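Local coordinates for cell wall binding protein cwp8 (Peptoclostridium difficile, PDB 5J6Q) that probably attaches to the clostridial cell wall through three CWB2 modules, as a component associated with the S-layer, at residues A[17-22]-A[48-53]; A[91-96]-A[149-154]; A[98-103]-A[120-125]. All coordinates share one frame; numbering follows the deposited sequence.

Contact 1. Residues A[17-22]-A[48-53]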
ATOM      1  N   GLU A  17       9.199  -6.308  31.907  1.00 63.67           N
ATOM      2  CA  GLU A  17       8.948  -7.303  32.981  1.00 68.33           C
ATOM      3  C   GLU A  17       9.559  -8.610  32.556  1.00 67.77           C
ATOM      4  O   GLU A  17       9.885  -9.473  33.361  1.00 69.16           O
ATOM      5  CB  GLU A  17       7.445  -7.469  33.226  1.00 72.95           C
ATOM      6  CG  GLU A  17       7.044  -7.019  34.624  1.00 79.89           C
ATOM      7  CD  GLU A  17       7.495  -7.991  35.703  1.00 88.13           C
ATOM      8  OE1 GLU A  17       7.022  -9.161  35.684  1.00 87.84           O
ATOM      9  OE2 GLU A  17       8.323  -7.587  36.576  1.00 91.23           O
ATOM     10  N   GLU A  18       9.712  -8.754  31.267  1.00 65.21           N
ATOM     11  CA  GLU A  18      10.368  -9.913  30.710  1.00 62.03           C
ATOM     12  C   GLU A  18      11.833  -9.811  31.222  1.00 58.61           C
ATOM     13  O   GLU A  18      12.433 -10.776  31.719  1.00 53.47           O
ATOM     14  CB  GLU A  18      10.273  -9.837  29.171  1.00 70.86           C
ATOM     15  CG  GLU A  18       8.990 -10.456  28.612  1.00 81.92           C
ATOM     16  CD  GLU A  18       8.933 -10.481  27.084  1.00 90.46           C
ATOM     17  OE1 GLU A  18       9.902 -10.064  26.417  1.00 91.48           O
ATOM     18  OE2 GLU A  18       7.894 -10.923  26.553  1.00 95.58           O
ATOM     19  N   VAL A  19      12.393  -8.585  31.149  1.00 53.68           N
ATOM     20  CA  VAL A  19      13.774  -8.408  31.583  1.00 48.65           C
ATOM     21  C   VAL A  19      13.852  -8.464  33.143  1.00 37.23           C
ATOM     22  O   VAL A  19      14.773  -9.051  33.675  1.00 35.51           O
ATOM     23  CB  VAL A  19      14.249  -7.041  31.010  1.00 43.69           C
ATOM     24  CG1 VAL A  19      15.584  -6.712  31.604  1.00 41.71           C
ATOM     25  CG2 VAL A  19      14.333  -7.087  29.470  1.00 46.22           C
ATOM     26  N   ARG A  20      12.898  -7.810  33.840  1.00 38.39           N
ATOM     27  CA  ARG A  20      12.877  -7.820  35.313  1.00 43.87           C
ATOM     28  C   ARG A  20      12.956  -9.284  35.809  1.00 46.04           C
ATOM     29  O   ARG A  20      13.803  -9.639  36.615  1.00 48.83           O
ATOM     30  CB  ARG A  20      11.596  -7.076  35.857  1.00 46.97           C
ATOM     31  CG  ARG A  20      11.712  -6.864  37.345  1.00 45.59           C
ATOM     32  CD  ARG A  20      10.677  -5.963  37.995  1.00 61.89           C
ATOM     33  NE  ARG A  20      10.013  -5.027  37.088  1.00 65.35           N
ATOM     34  CZ  ARG A  20      10.310  -3.733  37.017  1.00 52.83           C
ATOM     35  NH1 ARG A  20      11.265  -3.218  37.782  1.00 50.62           N
ATOM     36  NH2 ARG A  20       9.659  -2.948  36.179  1.00 56.99           N
ATOM     37  N   LYS A  21      12.130 -10.140  35.276  1.00 50.74           N
ATOM     38  CA  LYS A  21      12.142 -11.539  35.690  1.00 55.81           C
ATOM     39  C   LYS A  21      13.424 -12.234  35.342  1.00 59.31           C
ATOM     40  O   LYS A  21      13.974 -12.959  36.185  1.00 58.44           O
ATOM     41  CB  LYS A  21      10.963 -12.274  35.031  1.00 60.35           C
ATOM     42  CG  LYS A  21       9.639 -11.994  35.733  1.00 71.33           C
ATOM     43  CD  LYS A  21       8.512 -12.867  35.155  1.00 85.19           C
ATOM     44  CE  LYS A  21       7.140 -12.295  35.470  1.00 93.52           C
ATOM     45  NZ  LYS A  21       6.067 -12.890  34.621  1.00 96.42           N
ATOM     46  N   ALA A  22      13.950 -12.011  34.100  1.00 58.70           N
ATOM     47  CA  ALA A  22      15.173 -12.708  33.666  1.00 54.50           C
ATOM     48  C   ALA A  22      16.364 -12.265  34.556  1.00 50.30           C
ATOM     49  O   ALA A  22      17.280 -13.067  34.856  1.00 46.01           O
ATOM     50  CB  ALA A  22      15.462 -12.396  32.172  1.00 52.37           C
ATOM     51  N   VAL A  48      25.629  -1.693  27.157  1.00 35.73           N
ATOM     52  CA  VAL A  48      26.102  -1.332  28.465  1.00 32.70           C
ATOM     53  C   VAL A  48      25.335  -2.265  29.447  1.00 32.35           C
ATOM     54  O   VAL A  48      24.099  -2.339  29.357  1.00 30.48           O
ATOM     55  CB  VAL A  48      25.844   0.148  28.813  1.00 37.27           C
ATOM     56  CG1 VAL A  48      26.266   0.409  30.270  1.00 39.95           C
ATOM     57  CG2 VAL A  48      26.683   1.071  27.863  1.00 37.79           C
ATOM     58  N   ASN A  49      26.058  -2.961  30.311  1.00 33.57           N
ATOM     59  CA  ASN A  49      25.447  -3.823  31.342  1.00 40.13           C
ATOM     60  C   ASN A  49      24.195  -3.181  32.019  1.00 35.63           C
ATOM     61  O   ASN A  49      24.255  -2.055  32.446  1.00 34.61           O
ATOM     62  CB  ASN A  49      26.447  -4.160  32.387  1.00 39.99           C
ATOM     63  CG  ASN A  49      25.791  -5.085  33.438  1.00 55.81           C
ATOM     64  OD1 ASN A  49      25.563  -6.287  33.168  1.00 51.77           O
ATOM     65  ND2 ASN A  49      25.469  -4.578  34.657  1.00 57.17           N
ATOM     66  N   LEU A  50      23.098  -3.865  32.052  1.00 36.00           N
ATOM     67  CA  LEU A  50      21.872  -3.314  32.654  1.00 36.93           C
ATOM     68  C   LEU A  50      21.927  -3.379  34.213  1.00 34.08           C
ATOM     69  O   LEU A  50      21.963  -4.455  34.768  1.00 34.23           O
ATOM     70  CB  LEU A  50      20.647  -4.072  32.150  1.00 31.45           C
ATOM     71  CG  LEU A  50      19.299  -3.369  32.464  1.00 38.33           C
ATOM     72  CD1 LEU A  50      19.272  -1.856  32.103  1.00 40.45           C
ATOM     73  CD2 LEU A  50      18.281  -4.071  31.545  1.00 50.76           C
ATOM     74  N   THR A  51      21.932  -2.235  34.882  1.00 35.32           N
ATOM     75  CA  THR A  51      22.001  -2.220  36.343  1.00 36.37           C
ATOM     76  C   THR A  51      20.632  -2.881  36.870  1.00 31.17           C
ATOM     77  O   THR A  51      20.741  -3.745  37.707  1.00 30.05           O
ATOM     78  CB  THR A  51      22.094  -0.814  36.904  1.00 34.79           C
ATOM     79  OG1 THR A  51      23.222  -0.149  36.312  1.00 42.22           O
ATOM     80  CG2 THR A  51      22.231  -0.879  38.497  1.00 38.79           C
ATOM     81  N   ASN A  52      19.427  -2.528  36.344  1.00 23.92           N
ATOM     82  CA  ASN A  52      18.159  -3.248  36.871  1.00 29.45           C
ATOM     83  C   ASN A  52      17.041  -2.890  35.920  1.00 33.93           C
ATOM     84  O   ASN A  52      17.332  -2.102  35.011  1.00 36.91           O
ATOM     85  CB  ASN A  52      17.897  -2.806  38.370  1.00 27.45           C
ATOM     86  CG  ASN A  52      17.775  -1.276  38.566  1.00 30.51           C
ATOM     87  OD1 ASN A  52      17.178  -0.586  37.771  1.00 32.89           O
ATOM     88  ND2 ASN A  52      18.281  -0.652  39.612  1.00 27.07           N
ATOM     89  N   ALA A  53      15.735  -3.360  36.079  1.00 35.67           N
ATOM     90  CA  ALA A  53      14.791  -3.012  35.050  1.00 35.84           C
ATOM     91  C   ALA A  53      14.462  -1.612  35.052  1.00 34.62           C
ATOM     92  O   ALA A  53      14.107  -1.073  34.002  1.00 34.04           O
ATOM     93  CB  ALA A  53      13.510  -3.807  35.184  1.00 44.36           C
TER
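Val19 CG1 lies 3.8 Å from Leu50 CD2, the single apolar methyl pair between segment 17-22, part of helix 13-24, and segment 48-53; the two side chains cross obliquely. Val19 presents this branch because CG1 stands anti to the backbone N (chi1 171°). Both residues also pack on Leu56 of helix 53-61, and Leu50 also touches Ile43 and Val45 of strand 41-45, so the pair sits between two helices and the sheet.

The second kind of contact sets a methyl over a flat cation. Ala53 CB covers one face of the Arg20 guanidinium, displaced toward its rim, and Arg20 NH1 lies 3.5 Å from Ala53 CB. The backbones come close here, Arg20 CA to Ala53 CA measuring 5.2 Å. A bend at chi3 (-22°) turns the end of the arginine chain over the alanine.

Ionic contacts stay within segment 17-22. Arg20 NE meets Glu17 OE2 at 3.1 Å in the guanidinium plane, a salt bridge whose hydrogen bond is weak (126° at the hydrogen). With no hydrogen bond between the segments, their cohesion rests on van der Waals contact, while the carboxylate at the guanidinium edge probably steadies the plane that Ala53 covers.

Contact 2. Residues A[91-96]-A[149-154]; sequences ENYKTA and LDFSKV
Tyr93 reaches across to the strand with its hydroxyl, where Leu149 N donates to Tyr93 OH at 3.2 Å with an N-H...O angle of 152°. This is the one hydrogen bond between the segments, and it lies in the close-packed part. The side chains of Tyr93 and Leu149 cross at about a right angle and come nearest at Tyr93 OH to Leu149 CB, 4.0 Å. On the other flank, Phe151 CZ lies 4.0 Å from Tyr93 OH. With CG anti to the carbonyl carbon, the Phe151 ring is directed inward, where it meets Tyr165 edge-to-face and packs on Tyr106 of helix 96-111. Both Tyr93 and Phe151 are buried.

The outer side is polar and looser. The CB of Asp150 is directed away from segment 91-96, and Ser152 is exposed. Asp150 OD1 accepts twice from Ser152 over the same face of its carboxylate: Ser152 OG, at 2.9 Å, comes on the syn side and 26° out of the plane, while Ser152 N, at 3.2 Å, lies 49° out of it. The bond from Ser152 N makes an Asx turn, and that from Lys153 N to Asp150 O, 3.2 Å, closes the type I beta turn of 150-153, at the corner the chain turns at 151 and 152.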
ATOM      1  N   GLU A  91      29.824 -34.234  31.397  1.00 78.68           N
ATOM      2  CA  GLU A  91      30.077 -34.904  30.126  1.00 80.14           C
ATOM      3  C   GLU A  91      30.791 -36.250  30.326  1.00 79.09           C
ATOM      4  O   GLU A  91      31.713 -36.371  31.146  1.00 76.43           O
ATOM      5  CB  GLU A  91      30.893 -33.993  29.200  1.00 79.31           C
ATOM      6  CG  GLU A  91      29.977 -33.017  28.483  1.00 82.24           C
ATOM      7  CD  GLU A  91      30.708 -32.141  27.499  1.00 82.78           C
ATOM      8  OE1 GLU A  91      30.125 -31.865  26.424  1.00 83.61           O
ATOM      9  OE2 GLU A  91      31.850 -31.724  27.802  1.00 82.02           O
ATOM     10  N   ASN A  92      30.367 -37.256  29.560  1.00 76.73           N
ATOM     11  CA  ASN A  92      30.943 -38.600  29.661  1.00 74.44           C
ATOM     12  C   ASN A  92      31.707 -39.046  28.422  1.00 72.11           C
ATOM     13  O   ASN A  92      31.363 -38.692  27.302  1.00 69.31           O
ATOM     14  CB  ASN A  92      29.832 -39.596  29.960  1.00 74.73           C
ATOM     15  CG  ASN A  92      29.222 -39.314  31.301  1.00 75.34           C
ATOM     16  OD1 ASN A  92      29.878 -38.693  32.121  1.00 79.77           O
ATOM     17  ND2 ASN A  92      28.001 -39.701  31.607  1.00 76.40           N
ATOM     18  N   TYR A  93      32.790 -39.801  28.640  1.00 71.71           N
ATOM     19  CA  TYR A  93      33.578 -40.333  27.531  1.00 67.05           C
ATOM     20  C   TYR A  93      32.627 -41.101  26.585  1.00 63.79           C
ATOM     21  O   TYR A  93      31.846 -41.909  27.056  1.00 65.79           O
ATOM     22  CB  TYR A  93      34.634 -41.270  28.066  1.00 66.51           C
ATOM     23  CG  TYR A  93      35.631 -40.586  28.954  1.00 66.72           C
ATOM     24  CD1 TYR A  93      35.622 -40.787  30.332  1.00 64.88           C
ATOM     25  CD2 TYR A  93      36.630 -39.777  28.418  1.00 63.03           C
ATOM     26  CE1 TYR A  93      36.586 -40.203  31.150  1.00 68.65           C
ATOM     27  CE2 TYR A  93      37.592 -39.198  29.224  1.00 68.13           C
ATOM     28  CZ  TYR A  93      37.571 -39.414  30.589  1.00 72.61           C
ATOM     29  OH  TYR A  93      38.553 -38.842  31.371  1.00 81.68           O
ATOM     30  N   LYS A  94      32.668 -40.850  25.293  1.00 67.19           N
ATOM     31  CA  LYS A  94      31.716 -41.515  24.377  1.00 74.33           C
ATOM     32  C   LYS A  94      32.311 -42.743  23.624  1.00 72.70           C
ATOM     33  O   LYS A  94      31.539 -43.564  23.139  1.00 70.89           O
ATOM     34  CB  LYS A  94      31.177 -40.488  23.349  1.00 77.75           C
ATOM     35  CG  LYS A  94      29.731 -40.102  23.597  1.00 84.75           C
ATOM     36  CD  LYS A  94      29.595 -38.662  24.045  1.00 92.74           C
ATOM     37  CE  LYS A  94      28.306 -38.061  23.531  1.00 96.84           C
ATOM     38  N   THR A  95      33.636 -42.839  23.499  1.00 69.57           N
ATOM     39  CA  THR A  95      34.321 -43.983  22.888  1.00 70.71           C
ATOM     40  C   THR A  95      35.639 -44.252  23.663  1.00 71.86           C
ATOM     41  O   THR A  95      36.140 -43.344  24.361  1.00 70.13           O
ATOM     42  CB  THR A  95      34.722 -43.688  21.436  1.00 65.48           C
ATOM     43  OG1 THR A  95      35.729 -42.686  21.495  1.00 63.20           O
ATOM     44  CG2 THR A  95      33.566 -43.238  20.581  1.00 56.73           C
ATOM     45  N   ALA A  96      36.205 -45.480  23.526  1.00 70.57           N
ATOM     46  CA  ALA A  96      37.471 -45.847  24.184  1.00 68.13           C
ATOM     47  C   ALA A  96      38.560 -44.869  23.817  1.00 64.53           C
ATOM     48  O   ALA A  96      39.350 -44.464  24.667  1.00 64.18           O
ATOM     49  CB  ALA A  96      37.915 -47.254  23.758  1.00 65.21           C
ATOM     50  N   LEU A 149      37.301 -36.965  33.649  1.00104.74           N
ATOM     51  CA  LEU A 149      38.103 -36.804  34.850  1.00114.86           C
ATOM     52  C   LEU A 149      39.247 -35.832  34.613  1.00120.24           C
ATOM     53  O   LEU A 149      39.665 -35.639  33.473  1.00121.06           O
ATOM     54  CB  LEU A 149      38.674 -38.171  35.267  1.00118.27           C
ATOM     55  CG  LEU A 149      37.814 -38.963  36.252  1.00120.78           C
ATOM     56  CD1 LEU A 149      36.651 -39.594  35.555  1.00122.44           C
ATOM     57  CD2 LEU A 149      38.626 -40.065  36.872  1.00122.50           C
ATOM     58  N   ASP A 150      39.743 -35.216  35.689  1.00126.16           N
ATOM     59  CA  ASP A 150      40.861 -34.282  35.633  1.00137.19           C
ATOM     60  C   ASP A 150      42.070 -35.015  36.193  1.00144.08           C
ATOM     61  O   ASP A 150      42.133 -35.259  37.399  1.00147.54           O
ATOM     62  CB  ASP A 150      40.562 -33.021  36.464  1.00141.76           C
ATOM     63  CG  ASP A 150      41.510 -31.865  36.194  1.00145.27           C
ATOM     64  OD1 ASP A 150      42.581 -32.099  35.588  1.00147.03           O
ATOM     65  OD2 ASP A 150      41.182 -30.725  36.590  1.00148.00           O
ATOM     66  N   PHE A 151      43.028 -35.368  35.332  1.00149.25           N
ATOM     67  CA  PHE A 151      44.196 -36.113  35.781  1.00155.62           C
ATOM     68  C   PHE A 151      45.167 -35.257  36.592  1.00159.84           C
ATOM     69  O   PHE A 151      46.191 -35.765  37.044  1.00161.52           O
ATOM     70  CB  PHE A 151      44.906 -36.734  34.569  1.00157.91           C
ATOM     71  CG  PHE A 151      44.017 -37.684  33.799  1.00158.79           C
ATOM     72  CD1 PHE A 151      43.742 -37.472  32.461  1.00159.29           C
ATOM     73  CD2 PHE A 151      43.451 -38.784  34.419  1.00159.29           C
ATOM     74  CE1 PHE A 151      42.919 -38.341  31.759  1.00159.66           C
ATOM     75  CE2 PHE A 151      42.628 -39.651  33.712  1.00159.66           C
ATOM     76  CZ  PHE A 151      42.368 -39.425  32.389  1.00159.83           C
ATOM     77  N   SER A 152      44.854 -33.969  36.785  1.00163.70           N
ATOM     78  CA  SER A 152      45.721 -33.091  37.560  1.00166.93           C
ATOM     79  C   SER A 152      45.281 -33.103  39.019  1.00169.14           C
ATOM     80  O   SER A 152      46.007 -32.636  39.893  1.00170.08           O
ATOM     81  CB  SER A 152      45.658 -31.670  37.010  1.00167.98           C
ATOM     82  OG  SER A 152      45.491 -31.687  35.602  1.00168.08           O
ATOM     83  N   LYS A 153      44.087 -33.646  39.274  1.00171.18           N
ATOM     84  CA  LYS A 153      43.524 -33.730  40.611  1.00174.17           C
ATOM     85  C   LYS A 153      43.541 -35.168  41.127  1.00176.25           C
ATOM     86  O   LYS A 153      42.562 -35.898  40.976  1.00177.14           O
ATOM     87  CB  LYS A 153      42.083 -33.204  40.606  1.00175.10           C
ATOM     88  N   VAL A 154      44.663 -35.572  41.720  1.00178.20           N
ATOM     89  CA  VAL A 154      44.826 -36.897  42.305  1.00180.71           C
ATOM     90  C   VAL A 154      44.113 -36.910  43.650  1.00182.38           C
ATOM     91  O   VAL A 154      44.204 -35.938  44.399  1.00183.07           O
ATOM     92  CB  VAL A 154      46.330 -37.217  42.476  1.00181.56           C
ATOM     93  CG1 VAL A 154      46.514 -38.543  43.209  1.00181.60           C
ATOM     94  CG2 VAL A 154      47.018 -37.268  41.118  1.00181.60           C
TER

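Contact 3. Residues A[98-103]-A[120-125]; sequences EIVDAV and ATIKST
Glu98 O receives two backbone N-H groups, one from Ala102 N at 3.1 Å and a weak one from Asp101 N at 3.0 Å, in the helical turn that presents Val100 and Val103 to Ala120. Val103 N adds a weak bond to Ile99 O. No hydrogen bond passes between the two segments; every close approach across the contact is between apolar carbons.

Val100 supplies the middle of it. Val100 CG1 lies 4.1 Å from Ala120 CB and 4.0 Å from Ile122 CG1, so one methyl touches two residues of the same strand. The branch reaches both because it stands anti to the carbonyl carbon (chi1 -53°), leaving CG2 in the crowded position between N and C. The Val100 and Ile122 side chains meet at about a right angle. One helical turn further on, Val103 offers CG2 to Ala120 CB at 4.1 Å, and the alanine methyl meets a branch of each valine.

The axes of helical segment 98-103 and strand segment 120-124 are 8.8 Å apart and run at 175°, nearly antiparallel. Helix 96-111 leads through a connection into strand 118-124, outermost within this chain in an antiparallel sheet completed by 127-132 and 140-143: a helix packed along one face of an antiparallel sheet, an alpha+beta arrangement. Val128 of the neighbouring strand continues the same apolar layer, touching Ile99, Val100 and Ala120.

Burial falls off across the interface. Val103 is buried, whereas Ile122 is exposed, resting on Ala96 and Gln97 at the start of the helix. That start is fixed by Thr95, whose OG1 caps Glu98 N. Beyond Ile122 the segment is polar, with Ser124 OG hydrogen-bonded to Thr127 OG1.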
ATOM      1  N   GLU A  98      38.261 -41.675  23.090  1.00 74.54           N
ATOM      2  CA  GLU A  98      38.142 -40.358  23.697  1.00 83.22           C
ATOM      3  C   GLU A  98      39.003 -40.380  24.957  1.00 84.52           C
ATOM      4  O   GLU A  98      39.771 -39.469  25.199  1.00 85.58           O
ATOM      5  CB  GLU A  98      36.686 -40.061  24.060  1.00 83.94           C
ATOM      6  CG  GLU A  98      35.876 -39.637  22.849  1.00 91.82           C
ATOM      7  CD  GLU A  98      34.557 -39.003  23.224  1.00 96.39           C
ATOM      8  OE1 GLU A  98      33.660 -38.942  22.361  1.00 97.97           O
ATOM      9  OE2 GLU A  98      34.416 -38.574  24.385  1.00100.19           O
ATOM     10  N   ILE A  99      38.884 -41.453  25.749  1.00 83.64           N
ATOM     11  CA  ILE A  99      39.670 -41.600  26.958  1.00 80.30           C
ATOM     12  C   ILE A  99      41.177 -41.426  26.710  1.00 82.30           C
ATOM     13  O   ILE A  99      41.824 -40.696  27.452  1.00 82.76           O
ATOM     14  CB  ILE A  99      39.401 -42.995  27.528  1.00 73.92           C
ATOM     15  CG1 ILE A  99      37.935 -43.113  27.944  1.00 69.24           C
ATOM     16  CG2 ILE A  99      40.349 -43.278  28.713  1.00 69.29           C
ATOM     17  CD1 ILE A  99      37.577 -44.503  28.477  1.00 62.88           C
ATOM     18  N   VAL A 100      41.733 -42.070  25.668  1.00 85.04           N
ATOM     19  CA  VAL A 100      43.184 -42.012  25.488  1.00 91.48           C
ATOM     20  C   VAL A 100      43.571 -40.673  24.962  1.00 90.87           C
ATOM     21  O   VAL A 100      44.703 -40.249  25.142  1.00 90.15           O
ATOM     22  CB  VAL A 100      43.695 -43.136  24.556  1.00 94.45           C
ATOM     23  CG1 VAL A 100      43.205 -44.494  25.044  1.00 99.05           C
ATOM     24  CG2 VAL A 100      43.246 -42.892  23.128  1.00 97.52           C
ATOM     25  N   ASP A 101      42.628 -40.007  24.310  1.00 92.16           N
ATOM     26  CA  ASP A 101      42.846 -38.675  23.746  1.00 96.86           C
ATOM     27  C   ASP A 101      43.095 -37.700  24.902  1.00 99.03           C
ATOM     28  O   ASP A 101      44.025 -36.907  24.848  1.00 99.05           O
ATOM     29  CB  ASP A 101      41.615 -38.210  22.930  1.00 96.49           C
ATOM     30  CG  ASP A 101      41.460 -38.847  21.550  1.00 92.43           C
ATOM     31  OD1 ASP A 101      42.485 -39.246  20.952  1.00 90.84           O
ATOM     32  OD2 ASP A 101      40.320 -38.938  21.070  1.00 88.53           O
ATOM     33  N   ALA A 102      42.267 -37.782  25.955  1.00102.44           N
ATOM     34  CA  ALA A 102      42.382 -36.929  27.137  1.00111.42           C
ATOM     35  C   ALA A 102      43.729 -37.134  27.822  1.00115.55           C
ATOM     36  O   ALA A 102      44.394 -36.167  28.185  1.00116.35           O
ATOM     37  CB  ALA A 102      41.261 -37.252  28.112  1.00114.02           C
ATOM     38  N   VAL A 103      44.129 -38.395  27.996  1.00118.11           N
ATOM     39  CA  VAL A 103      45.404 -38.740  28.630  1.00122.56           C
ATOM     40  C   VAL A 103      46.561 -38.100  27.859  1.00125.85           C
ATOM     41  O   VAL A 103      47.520 -37.624  28.466  1.00128.22           O
ATOM     42  CB  VAL A 103      45.551 -40.283  28.678  1.00123.84           C
ATOM     43  CG1 VAL A 103      46.888 -40.676  29.299  1.00123.89           C
ATOM     44  CG2 VAL A 103      44.407 -40.898  29.475  1.00123.89           C
ATOM     45  N   ALA A 120      47.894 -45.095  28.918  1.00115.77           N
ATOM     46  CA  ALA A 120      46.602 -45.757  28.771  1.00104.88           C
ATOM     47  C   ALA A 120      46.635 -46.814  27.663  1.00 96.26           C
ATOM     48  O   ALA A 120      47.286 -46.627  26.628  1.00 92.03           O
ATOM     49  CB  ALA A 120      45.525 -44.727  28.464  1.00100.86           C
ATOM     50  N   THR A 121      45.935 -47.925  27.895  1.00 88.71           N
ATOM     51  CA  THR A 121      45.844 -49.034  26.952  1.00 81.68           C
ATOM     52  C   THR A 121      44.397 -49.441  26.730  1.00 74.32           C
ATOM     53  O   THR A 121      43.712 -49.737  27.717  1.00 70.97           O
ATOM     54  CB  THR A 121      46.560 -50.274  27.513  1.00 79.04           C
ATOM     55  OG1 THR A 121      47.854 -49.892  27.969  1.00 75.26           O
ATOM     56  CG2 THR A 121      46.670 -51.406  26.465  1.00 72.65           C
ATOM     57  N   ILE A 122      43.923 -49.454  25.470  1.00 68.86           N
ATOM     58  CA  ILE A 122      42.566 -49.917  25.222  1.00 66.50           C
ATOM     59  C   ILE A 122      42.572 -51.426  25.533  1.00 65.22           C
ATOM     60  O   ILE A 122      43.462 -52.120  25.072  1.00 63.80           O
ATOM     61  CB  ILE A 122      42.186 -49.604  23.766  1.00 64.07           C
ATOM     62  CG1 ILE A 122      42.408 -48.097  23.525  1.00 62.70           C
ATOM     63  CG2 ILE A 122      40.723 -50.038  23.469  1.00 56.38           C
ATOM     64  CD1 ILE A 122      41.769 -47.569  22.251  1.00 63.17           C
ATOM     65  N   LYS A 123      41.591 -51.901  26.286  1.00 65.38           N
ATOM     66  CA  LYS A 123      41.510 -53.269  26.726  1.00 65.11           C
ATOM     67  C   LYS A 123      40.330 -54.002  26.112  1.00 63.75           C
ATOM     68  O   LYS A 123      40.275 -55.208  26.155  1.00 65.58           O
ATOM     69  CB  LYS A 123      41.422 -53.262  28.256  1.00 65.61           C
ATOM     70  CG  LYS A 123      42.614 -53.943  28.907  1.00 72.24           C
ATOM     71  CD  LYS A 123      43.741 -52.971  29.234  1.00 78.34           C
ATOM     72  CE  LYS A 123      44.681 -53.558  30.265  1.00 80.48           C
ATOM     73  NZ  LYS A 123      45.771 -54.360  29.644  1.00 80.65           N
ATOM     74  N   SER A 124      39.408 -53.265  25.542  1.00 63.97           N
ATOM     75  CA  SER A 124      38.199 -53.774  24.873  1.00 63.45           C
ATOM     76  C   SER A 124      37.521 -52.578  24.185  1.00 63.31           C
ATOM     77  O   SER A 124      38.019 -51.459  24.333  1.00 66.11           O
ATOM     78  CB  SER A 124      37.240 -54.433  25.873  1.00 64.31           C
ATOM     79  OG  SER A 124      36.666 -53.508  26.799  1.00 62.42           O
ATOM     80  N   THR A 125      36.428 -52.784  23.468  1.00 61.34           N
ATOM     81  CA  THR A 125      35.724 -51.717  22.800  1.00 68.63           C
ATOM     82  C   THR A 125      35.176 -50.635  23.763  1.00 69.12           C
ATOM     83  O   THR A 125      34.895 -49.556  23.272  1.00 66.74           O
ATOM     84  CB  THR A 125      34.540 -52.267  22.010  1.00 74.04           C
ATOM     85  OG1 THR A 125      33.743 -53.041  22.909  1.00 75.06           O
ATOM     86  CG2 THR A 125      34.989 -53.118  20.812  1.00 76.92           C
TER

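Contacts 2 and 3 are neighbours, their centres about 10 Å apart, and 98-103/120-125 is nested within the chain loop that 91-96/149-154 closes. They meet at helix 96-111: Tyr93 CG lies 3.6 Å from Ile99 CG1, and Phe151 CE1 is 3.7 Å from Val103 CG2. Contact 1 stands apart, about 38 Å from contact 2 between centres, and shares no element with either. Contacts 1 and 2 are buried, contact 3 only partly. Only contact 2 carries a hydrogen bond between its segments; contact 3 is purely aliphatic, and contact 1 combines a methyl pair with a cation lying against an alanine.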